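Local atomic coordinates of methionine gamma-lyase (Trichomonas vaginalis, PDB entry 1PFF), a protein that belongs to the Cys/Met metabolism family of PLP-dependent enzymes, whose fold type I chains pair a large domain with a smaller C-terminal one, here in a four-chain assembly. Residues A[99-104]-A[237-242]; A[10-15]-A[128-133]; A[263-268]-A[324-329]. One frame throughout, in Å; residues are numbered along the deposited sequence.

Contact 1: residues A[99-104]-A[237-242]; sequences VIDIED and AKKQMK
Gln240 and the backbone of Ile100 and Ile102 form the tightly packed half of this contact, in which one primary amide imitates a peptide group. Its NE2 donates to Ile100 O at 2.7 Å, with the acceptor close to the amide plane. In return Gln240 OE1 accepts from Ile102 N at 2.9 Å, in the carbonyl plane and on a lone pair. A glutamine suits the place because it offers a donor and an acceptor side by side, and these two nearly straight bonds fix the rotation of the amide. Its CG sits between the backbone N and the carbonyl carbon (chi1 70°), and from there the chain runs extended to the loop. Ile102 lies against the amide, its CG1 3.6 Å from Gln240 OE1, while Val99 CG2 approaches Ala237 CB at 4.2 Å.

The other half is wetter. Lys239 NZ, at the end of a long exposed chain, makes a salt bridge with Asp101 OD1 at 2.8 Å, approaching on the syn side but somewhat above the carboxylate plane. Asp101 OD2 meanwhile accepts from Asp104 N at 3.0 Å, so this short acid is the N-cap of helix 102-109 as well as an ion-pair partner. One water donates to both Asp101 OD2 and Gln240 OE1 and accepts from Glu103 N; a second links Asp101 OD2 to Lys239 NZ.

The contact thus sets the start of helix 102-109 against the end of helix 234-240, with the side chains of Ile100 and Ile102 packing on Phe89 of strand 84-90.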
loop_
_atom_site.group_PDB
_atom_site.type_symbol
_atom_site.label_atom_id
_atom_site.label_comp_id
_atom_site.label_asym_id
_atom_site.label_seq_id
_atom_site.Cartn_x
_atom_site.Cartn_y
_atom_site.Cartn_z
ATOM N N VAL A 99 -23.219 -31.448 -4.666
ATOM C CA VAL A 99 -23.011 -31.410 -3.220
ATOM C C VAL A 99 -22.415 -32.725 -2.719
ATOM O O VAL A 99 -22.941 -33.801 -3.004
ATOM C CB VAL A 99 -24.339 -31.113 -2.467
ATOM C CG1 VAL A 99 -24.123 -31.183 -0.963
ATOM C CG2 VAL A 99 -24.908 -29.743 -2.877
ATOM N N ILE A 100 -21.312 -32.640 -1.987
ATOM C CA ILE A 100 -20.704 -33.828 -1.392
ATOM C C ILE A 100 -20.916 -33.811 0.123
ATOM O O ILE A 100 -20.645 -32.797 0.787
ATOM C CB ILE A 100 -19.199 -33.916 -1.758
ATOM C CG1 ILE A 100 -19.040 -34.032 -3.280
ATOM C CG2 ILE A 100 -18.525 -35.100 -1.035
ATOM C CD1 ILE A 100 -17.644 -33.598 -3.816
ATOM N N ASP A 101 -21.402 -34.934 0.654
ATOM C CA ASP A 101 -21.612 -35.085 2.085
ATOM C C ASP A 101 -20.262 -35.149 2.814
ATOM O O ASP A 101 -19.567 -36.172 2.774
ATOM C CB ASP A 101 -22.456 -36.339 2.354
ATOM C CG ASP A 101 -22.927 -36.429 3.787
ATOM O OD1 ASP A 101 -24.037 -36.954 3.999
ATOM O OD2 ASP A 101 -22.261 -36.030 4.766
ATOM N N ILE A 102 -19.896 -34.045 3.472
ATOM C CA ILE A 102 -18.579 -33.929 4.117
ATOM C C ILE A 102 -18.409 -34.970 5.223
ATOM O O ILE A 102 -17.419 -35.708 5.244
ATOM C CB ILE A 102 -18.348 -32.489 4.676
ATOM C CG1 ILE A 102 -18.333 -31.447 3.540
ATOM C CG2 ILE A 102 -17.061 -32.428 5.491
ATOM C CD1 ILE A 102 -18.440 -29.987 4.039
ATOM N N GLU A 103 -19.371 -35.021 6.144
ATOM C CA GLU A 103 -19.315 -35.969 7.255
ATOM C C GLU A 103 -19.182 -37.416 6.741
ATOM O O GLU A 103 -18.379 -38.204 7.264
ATOM C CB GLU A 103 -20.540 -35.806 8.166
ATOM C CG GLU A 103 -20.566 -36.736 9.370
ATOM C CD GLU A 103 -21.407 -36.208 10.526
ATOM O OE1 GLU A 103 -22.206 -35.261 10.332
ATOM O OE2 GLU A 103 -21.268 -36.744 11.646
ATOM N N ASP A 104 -19.945 -37.748 5.701
ATOM C CA ASP A 104 -19.907 -39.099 5.138
ATOM C C ASP A 104 -18.608 -39.386 4.393
ATOM O O ASP A 104 -18.094 -40.511 4.449
ATOM C CB ASP A 104 -21.106 -39.361 4.220
ATOM C CG ASP A 104 -21.138 -40.792 3.722
ATOM O OD1 ASP A 104 -21.410 -41.692 4.541
ATOM O OD2 ASP A 104 -20.859 -41.114 2.550
ATOM N N ALA A 237 -26.927 -30.545 1.646
ATOM C CA ALA A 237 -26.549 -29.146 1.790
ATOM C C ALA A 237 -27.198 -28.560 3.046
ATOM O O ALA A 237 -26.554 -27.844 3.795
ATOM C CB ALA A 237 -26.940 -28.353 0.545
ATOM N N LYS A 238 -28.464 -28.910 3.282
ATOM C CA LYS A 238 -29.223 -28.439 4.447
ATOM C C LYS A 238 -28.570 -28.784 5.789
ATOM O O LYS A 238 -28.671 -28.019 6.753
ATOM C CB LYS A 238 -30.645 -29.018 4.413
ATOM C CG LYS A 238 -31.658 -28.233 5.216
ATOM C CD LYS A 238 -32.904 -29.060 5.588
ATOM C CE LYS A 238 -33.635 -29.567 4.358
ATOM N NZ LYS A 238 -35.113 -29.596 4.547
ATOM N N LYS A 239 -27.919 -29.939 5.863
ATOM C CA LYS A 239 -27.284 -30.337 7.111
ATOM C C LYS A 239 -25.871 -29.780 7.319
ATOM O O LYS A 239 -25.416 -29.714 8.460
ATOM C CB LYS A 239 -27.320 -31.854 7.301
ATOM C CG LYS A 239 -26.512 -32.655 6.320
ATOM C CD LYS A 239 -26.627 -34.148 6.653
ATOM C CE LYS A 239 -25.562 -34.941 5.942
ATOM N NZ LYS A 239 -25.750 -36.400 6.158
ATOM N N GLN A 240 -25.206 -29.356 6.239
ATOM C CA GLN A 240 -23.826 -28.860 6.343
ATOM C C GLN A 240 -23.596 -27.402 5.933
ATOM O O GLN A 240 -22.463 -26.916 6.008
ATOM C CB GLN A 240 -22.836 -29.792 5.605
ATOM C CG GLN A 240 -22.933 -29.784 4.066
ATOM C CD GLN A 240 -22.121 -30.902 3.403
ATOM O OE1 GLN A 240 -21.868 -31.947 4.012
ATOM N NE2 GLN A 240 -21.718 -30.681 2.156
ATOM N N MET A 241 -24.650 -26.715 5.488
ATOM C CA MET A 241 -24.542 -25.316 5.048
ATOM C C MET A 241 -25.594 -24.460 5.764
ATOM O O MET A 241 -26.767 -24.799 5.724
ATOM C CB MET A 241 -24.769 -25.205 3.531
ATOM C CG MET A 241 -23.801 -26.006 2.654
ATOM S SD MET A 241 -24.118 -25.781 0.902
ATOM C CE MET A 241 -23.238 -24.214 0.580
ATOM N N LYS A 242 -25.181 -23.371 6.416
ATOM C CA LYS A 242 -26.137 -22.482 7.098
ATOM C C LYS A 242 -27.034 -21.754 6.099
ATOM O O LYS A 242 -28.187 -21.443 6.404
ATOM C CB LYS A 242 -25.432 -21.460 7.993
ATOM C CG LYS A 242 -24.567 -22.081 9.068
ATOM C CD LYS A 242 -24.051 -21.010 10.042
ATOM C CE LYS A 242 -22.934 -21.547 10.925
ATOM N NZ LYS A 242 -23.302 -22.840 11.557
HETATM O O HOH W 1 -22.086 -33.667 6.032
HETATM O O HOH W 2 -23.423 -37.596 6.850
#

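Contact 2: residues A[10-15]-A[128-133]; sequences LEHAEA and LTNPLD
With chi1 at -71° and chi2 at -78°, the chain of Glu11 bends at chi2 and brings its carboxylate to Asn130, whose own CG, anti to its carbonyl carbon (chi1 -58°), leans toward helix 2-11. Asn130 ND2 donates to Glu11 OE2 at 3.1 Å in an almost straight bond. Glu11 OE2 lies in the plane of the Asn130 amide, while the carboxylate it belongs to is turned almost perpendicular to that amide; the nitrogen comes from above the carboxylate plane. An asparagine is apt here, because its amide nitrogen can serve a second acceptor as well, Pro126 O. Glu11 has several partners too: its OE1 accepts from His141 NE2 and Asn121 ND2, and its OE2 also takes a bond from a water at 2.7 Å. That water donates to Glu11 O too and accepts from Leu132 N, so it bridges the end of helix 2-11 to the backbone of the 3-10 segment.

The turn that closes helix 2-11 is a Schellman motif, with His12 in positive phi. It faces a short 3-10 segment at 131-133 that leads toward strand 138-142 of the central sheet of the large domain, and Pro131 fits the first position of that segment, where its ring fixes phi.

Beyond the turn the imidazole of His12 meets Asp133 edge-on. His12 ND1 donates to the syn lone pair of Asp133 OD1 at 2.7 Å, and the oxygen lies almost in the ring plane. Next to that bond, Asn130 OD1 approaches His12 CE1 obliquely, at 3.3 Å. Leu132, a branched apolar chain, reaches toward the loop past the helix, placing CD1 at 3.4 Å from Ala13 CB.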
loop_
_atom_site.group_PDB
_atom_site.type_symbol
_atom_site.label_atom_id
_atom_site.label_comp_id
_atom_site.label_asym_id
_atom_site.label_seq_id
_atom_site.Cartn_x
_atom_site.Cartn_y
_atom_site.Cartn_z
ATOM N N LEU A 10 -12.494 -18.398 12.648
ATOM C CA LEU A 10 -13.657 -18.555 11.772
ATOM C C LEU A 10 -13.905 -20.012 11.388
ATOM O O LEU A 10 -15.049 -20.423 11.266
ATOM C CB LEU A 10 -13.493 -17.712 10.508
ATOM C CG LEU A 10 -13.799 -16.230 10.689
ATOM C CD1 LEU A 10 -13.165 -15.439 9.572
ATOM C CD2 LEU A 10 -15.311 -16.005 10.726
ATOM N N GLU A 11 -12.834 -20.793 11.237
ATOM C CA GLU A 11 -12.960 -22.199 10.836
ATOM C C GLU A 11 -12.867 -23.186 11.994
ATOM O O GLU A 11 -12.945 -24.404 11.777
ATOM C CB GLU A 11 -11.930 -22.569 9.746
ATOM C CG GLU A 11 -12.215 -21.950 8.383
ATOM C CD GLU A 11 -13.328 -22.652 7.600
ATOM O OE1 GLU A 11 -13.388 -22.459 6.374
ATOM O OE2 GLU A 11 -14.152 -23.395 8.181
ATOM N N HIS A 12 -12.737 -22.654 13.215
ATOM C CA HIS A 12 -12.516 -23.451 14.434
ATOM C C HIS A 12 -11.267 -24.328 14.328
ATOM O O HIS A 12 -11.226 -25.444 14.858
ATOM C CB HIS A 12 -13.743 -24.295 14.811
ATOM C CG HIS A 12 -15.047 -23.591 14.599
ATOM N ND1 HIS A 12 -16.087 -24.156 13.894
ATOM C CD2 HIS A 12 -15.475 -22.366 14.990
ATOM C CE1 HIS A 12 -17.107 -23.315 13.872
ATOM N NE2 HIS A 12 -16.757 -22.217 14.518
ATOM N N ALA A 13 -10.250 -23.790 13.666
ATOM C CA ALA A 13 -8.974 -24.476 13.478
ATOM C C ALA A 13 -7.993 -24.114 14.593
ATOM O O ALA A 13 -8.119 -23.061 15.226
ATOM C CB ALA A 13 -8.396 -24.092 12.146
ATOM N N GLU A 14 -7.003 -24.979 14.814
ATOM C CA GLU A 14 -5.888 -24.669 15.711
ATOM C C GLU A 14 -4.980 -23.603 15.106
ATOM O O GLU A 14 -4.455 -22.741 15.812
ATOM C CB GLU A 14 -5.053 -25.924 15.985
ATOM C CG GLU A 14 -5.794 -27.014 16.733
ATOM C CD GLU A 14 -4.918 -28.197 17.106
ATOM O OE1 GLU A 14 -3.658 -28.110 17.034
ATOM O OE2 GLU A 14 -5.509 -29.226 17.496
ATOM N N ALA A 15 -4.793 -23.667 13.793
ATOM C CA ALA A 15 -3.837 -22.785 13.121
ATOM C C ALA A 15 -4.207 -22.541 11.659
ATOM O O ALA A 15 -5.011 -23.270 11.064
ATOM C CB ALA A 15 -2.403 -23.364 13.228
ATOM N N LEU A 128 -20.603 -20.214 6.188
ATOM C CA LEU A 128 -21.695 -21.140 5.883
ATOM C C LEU A 128 -21.417 -22.602 6.216
ATOM O O LEU A 128 -22.334 -23.337 6.578
ATOM C CB LEU A 128 -22.104 -21.008 4.420
ATOM C CG LEU A 128 -22.564 -19.620 3.959
ATOM C CD1 LEU A 128 -23.080 -19.695 2.514
ATOM C CD2 LEU A 128 -23.590 -18.987 4.900
ATOM N N THR A 129 -20.158 -23.012 6.074
ATOM C CA THR A 129 -19.732 -24.385 6.355
ATOM C C THR A 129 -18.405 -24.379 7.099
ATOM O O THR A 129 -17.498 -23.620 6.758
ATOM C CB THR A 129 -19.596 -25.175 5.021
ATOM O OG1 THR A 129 -20.887 -25.259 4.402
ATOM C CG2 THR A 129 -19.213 -26.657 5.261
ATOM N N ASN A 130 -18.294 -25.239 8.110
ATOM C CA ASN A 130 -17.019 -25.450 8.791
ATOM C C ASN A 130 -16.611 -26.913 8.696
ATOM O O ASN A 130 -16.903 -27.690 9.603
ATOM C CB ASN A 130 -17.115 -24.989 10.250
ATOM C CG ASN A 130 -17.517 -23.526 10.364
ATOM O OD1 ASN A 130 -18.554 -23.190 10.960
ATOM N ND2 ASN A 130 -16.717 -22.654 9.765
ATOM N N PRO A 131 -15.953 -27.298 7.597
ATOM C CA PRO A 131 -15.650 -28.716 7.352
ATOM C C PRO A 131 -14.848 -29.373 8.475
ATOM O O PRO A 131 -15.018 -30.578 8.700
ATOM C CB PRO A 131 -14.849 -28.695 6.033
ATOM C CG PRO A 131 -15.285 -27.403 5.357
ATOM C CD PRO A 131 -15.448 -26.429 6.513
ATOM N N LEU A 132 -14.013 -28.603 9.175
ATOM C CA LEU A 132 -13.214 -29.149 10.280
ATOM C C LEU A 132 -14.096 -29.730 11.391
ATOM O O LEU A 132 -13.737 -30.729 12.009
ATOM C CB LEU A 132 -12.245 -28.101 10.854
ATOM C CG LEU A 132 -11.174 -27.528 9.913
ATOM C CD1 LEU A 132 -10.295 -26.564 10.701
ATOM C CD2 LEU A 132 -10.321 -28.612 9.253
ATOM N N ASP A 133 -15.259 -29.109 11.606
ATOM C CA ASP A 133 -16.248 -29.551 12.598
ATOM C C ASP A 133 -16.746 -30.955 12.279
ATOM O O ASP A 133 -17.166 -31.697 13.175
ATOM C CB ASP A 133 -17.463 -28.620 12.589
ATOM C CG ASP A 133 -17.176 -27.253 13.182
ATOM O OD1 ASP A 133 -16.102 -26.673 12.930
ATOM O OD2 ASP A 133 -17.993 -26.666 13.913
HETATM O O HOH W 3 -13.851 -25.685 9.540
#

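Contact 3: residues A[263-268]-A[324-329]; sequences DNCHVV and KQALDL
Asn264 and Ala326 bring the loop after helix 255-263 onto helix 316-328, in the C-terminal part of the chain that in fold type I PLP-dependent enzymes forms the smaller domain. The backbones come close here, with CA of Asn264 and CA of Ala326 4.9 Å apart; an alanine suits the spot, as its lone methyl lets the loop lie almost against the helix.

The side chain of Asn264 can be followed outward. Its CB meets Ala326 CB at 3.7 Å, carbon against carbon. CG, turned anti to the carbonyl carbon (chi1 -79°), lies 3.4 Å from Leu329 CD1. OD1 and ND2 are both about as far from that same methyl as CG is, so the leucine branch lies over a face of the amide rather than at its edge. At the tip ND2 donates to Lys260 O, a bond back into helix 255-263 that leaves the amide tied to its own side of the contact while its face takes the leucine.

On the backbone side Asn264 O rests 3.6 Å from Ala326 CB. Cys265 turns its CB away from the helix, yet its SG still touches the methyl group, at 4.4 Å from Ala326 CB. The following residues of the loop are held to the same helix by one acid: Asp322 OD2 accepts from both His266 N and Val268 N.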
loop_
_atom_site.group_PDB
_atom_site.type_symbol
_atom_site.label_atom_id
_atom_site.label_comp_id
_atom_site.label_asym_id
_atom_site.label_seq_id
_atom_site.Cartn_x
_atom_site.Cartn_y
_atom_site.Cartn_z
ATOM N N ASP A 263 -25.218 -11.114 -23.628
ATOM C CA ASP A 263 -25.120 -9.818 -24.308
ATOM C C ASP A 263 -26.091 -8.784 -23.718
ATOM O O ASP A 263 -25.926 -7.579 -23.926
ATOM C CB ASP A 263 -25.338 -9.972 -25.824
ATOM C CG ASP A 263 -24.096 -10.502 -26.556
ATOM O OD1 ASP A 263 -22.963 -10.323 -26.063
ATOM O OD2 ASP A 263 -24.146 -11.111 -27.643
ATOM N N ASN A 264 -27.092 -9.264 -22.979
ATOM C CA ASN A 264 -28.121 -8.403 -22.400
ATOM C C ASN A 264 -28.116 -8.281 -20.873
ATOM O O ASN A 264 -29.083 -7.796 -20.282
ATOM C CB ASN A 264 -29.493 -8.828 -22.902
ATOM C CG ASN A 264 -29.760 -8.329 -24.294
ATOM O OD1 ASN A 264 -30.194 -7.192 -24.479
ATOM N ND2 ASN A 264 -29.466 -9.158 -25.288
ATOM N N CYS A 265 -27.028 -8.719 -20.247
ATOM C CA CYS A 265 -26.820 -8.481 -18.826
ATOM C C CYS A 265 -26.109 -7.144 -18.644
ATOM O O CYS A 265 -25.098 -6.868 -19.289
ATOM C CB CYS A 265 -26.025 -9.621 -18.198
ATOM S SG CYS A 265 -26.910 -11.197 -18.218
ATOM N N HIS A 266 -26.658 -6.319 -17.762
ATOM C CA HIS A 266 -26.154 -4.973 -17.543
ATOM C C HIS A 266 -25.637 -4.834 -16.108
ATOM O O HIS A 266 -24.436 -4.627 -15.899
ATOM C CB HIS A 266 -27.239 -3.939 -17.883
ATOM C CG HIS A 266 -27.831 -4.111 -19.255
ATOM N ND1 HIS A 266 -27.402 -3.391 -20.351
ATOM C CD2 HIS A 266 -28.814 -4.925 -19.708
ATOM C CE1 HIS A 266 -28.093 -3.752 -21.418
ATOM N NE2 HIS A 266 -28.957 -4.683 -21.055
ATOM N N VAL A 267 -26.535 -4.985 -15.134
ATOM C CA VAL A 267 -26.197 -4.902 -13.708
ATOM C C VAL A 267 -25.310 -6.080 -13.305
ATOM O O VAL A 267 -24.330 -5.927 -12.564
ATOM C CB VAL A 267 -27.481 -4.856 -12.842
ATOM C CG1 VAL A 267 -27.168 -5.019 -11.358
ATOM C CG2 VAL A 267 -28.234 -3.565 -13.093
ATOM N N VAL A 268 -25.666 -7.259 -13.802
ATOM C CA VAL A 268 -24.805 -8.430 -13.713
ATOM C C VAL A 268 -23.754 -8.334 -14.841
ATOM O O VAL A 268 -24.105 -8.294 -16.019
ATOM C CB VAL A 268 -25.644 -9.720 -13.838
ATOM C CG1 VAL A 268 -24.778 -10.946 -13.671
ATOM C CG2 VAL A 268 -26.780 -9.721 -12.814
ATOM N N LYS A 324 -34.282 -11.008 -16.054
ATOM C CA LYS A 324 -35.596 -11.193 -16.659
ATOM C C LYS A 324 -35.653 -10.586 -18.061
ATOM O O LYS A 324 -36.135 -11.223 -18.993
ATOM C CB LYS A 324 -36.690 -10.588 -15.772
ATOM C CG LYS A 324 -38.102 -10.980 -16.175
ATOM C CD LYS A 324 -39.133 -10.029 -15.591
ATOM C CE LYS A 324 -40.545 -10.587 -15.717
ATOM N NZ LYS A 324 -40.587 -11.959 -16.321
ATOM N N GLN A 325 -35.144 -9.363 -18.195
ATOM C CA GLN A 325 -35.069 -8.676 -19.479
ATOM C C GLN A 325 -34.227 -9.463 -20.493
ATOM O O GLN A 325 -34.627 -9.620 -21.657
ATOM C CB GLN A 325 -34.521 -7.256 -19.279
ATOM C CG GLN A 325 -34.369 -6.444 -20.564
ATOM C CD GLN A 325 -33.042 -6.710 -21.282
ATOM O OE1 GLN A 325 -32.010 -6.915 -20.640
ATOM N NE2 GLN A 325 -33.073 -6.703 -22.603
ATOM N N ALA A 326 -33.076 -9.960 -20.043
ATOM C CA ALA A 326 -32.165 -10.734 -20.889
ATOM C C ALA A 326 -32.766 -12.074 -21.328
ATOM O O ALA A 326 -32.740 -12.425 -22.514
ATOM C CB ALA A 326 -30.837 -10.954 -20.163
ATOM N N LEU A 327 -33.307 -12.811 -20.361
ATOM C CA LEU A 327 -33.887 -14.125 -20.614
ATOM C C LEU A 327 -35.151 -14.066 -21.470
ATOM O O LEU A 327 -35.358 -14.944 -22.304
ATOM C CB LEU A 327 -34.155 -14.855 -19.295
ATOM C CG LEU A 327 -32.881 -15.233 -18.531
ATOM C CD1 LEU A 327 -33.172 -15.387 -17.052
ATOM C CD2 LEU A 327 -32.216 -16.490 -19.107
ATOM N N ASP A 328 -35.980 -13.036 -21.277
ATOM C CA ASP A 328 -37.205 -12.867 -22.076
ATOM C C ASP A 328 -36.925 -12.777 -23.580
ATOM O O ASP A 328 -37.766 -13.147 -24.386
ATOM C CB ASP A 328 -38.004 -11.629 -21.642
ATOM C CG ASP A 328 -38.796 -11.844 -20.354
ATOM O OD1 ASP A 328 -38.916 -12.993 -19.878
ATOM O OD2 ASP A 328 -39.343 -10.905 -19.745
ATOM N N LEU A 329 -35.742 -12.289 -23.947
ATOM C CA LEU A 329 -35.367 -12.129 -25.354
ATOM C C LEU A 329 -35.104 -13.455 -26.057
ATOM O O LEU A 329 -35.121 -13.534 -27.286
ATOM C CB LEU A 329 -34.132 -11.243 -25.478
ATOM C CG LEU A 329 -34.282 -9.753 -25.164
ATOM C CD1 LEU A 329 -32.927 -9.089 -25.264
ATOM C CD2 LEU A 329 -35.288 -9.055 -26.077
#

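How the contacts relate
Contacts 1 and 2 are neighbours, their centres 14 Å apart, and their segments alternate along the chain. They join directly through 128-133 and 237-242. Gln240 O lies 2.8 Å from Thr129 OG1, probably a hydrogen bond. Lys242 N is 2.9 Å from Leu128 O, probably another, while Ile102 CD1 packs at 3.6 Å on Thr129 CG2. Contact 3 stands apart, opening only after both have closed. Its centre is 33 Å from that of contact 1 and 38 Å from that of contact 2, which lies across the centre of the chain. Beside contact 2, a bound 1,2-ethanediol, probably from the crystallisation liquor, sits about 4 Å from the side chain of Leu10.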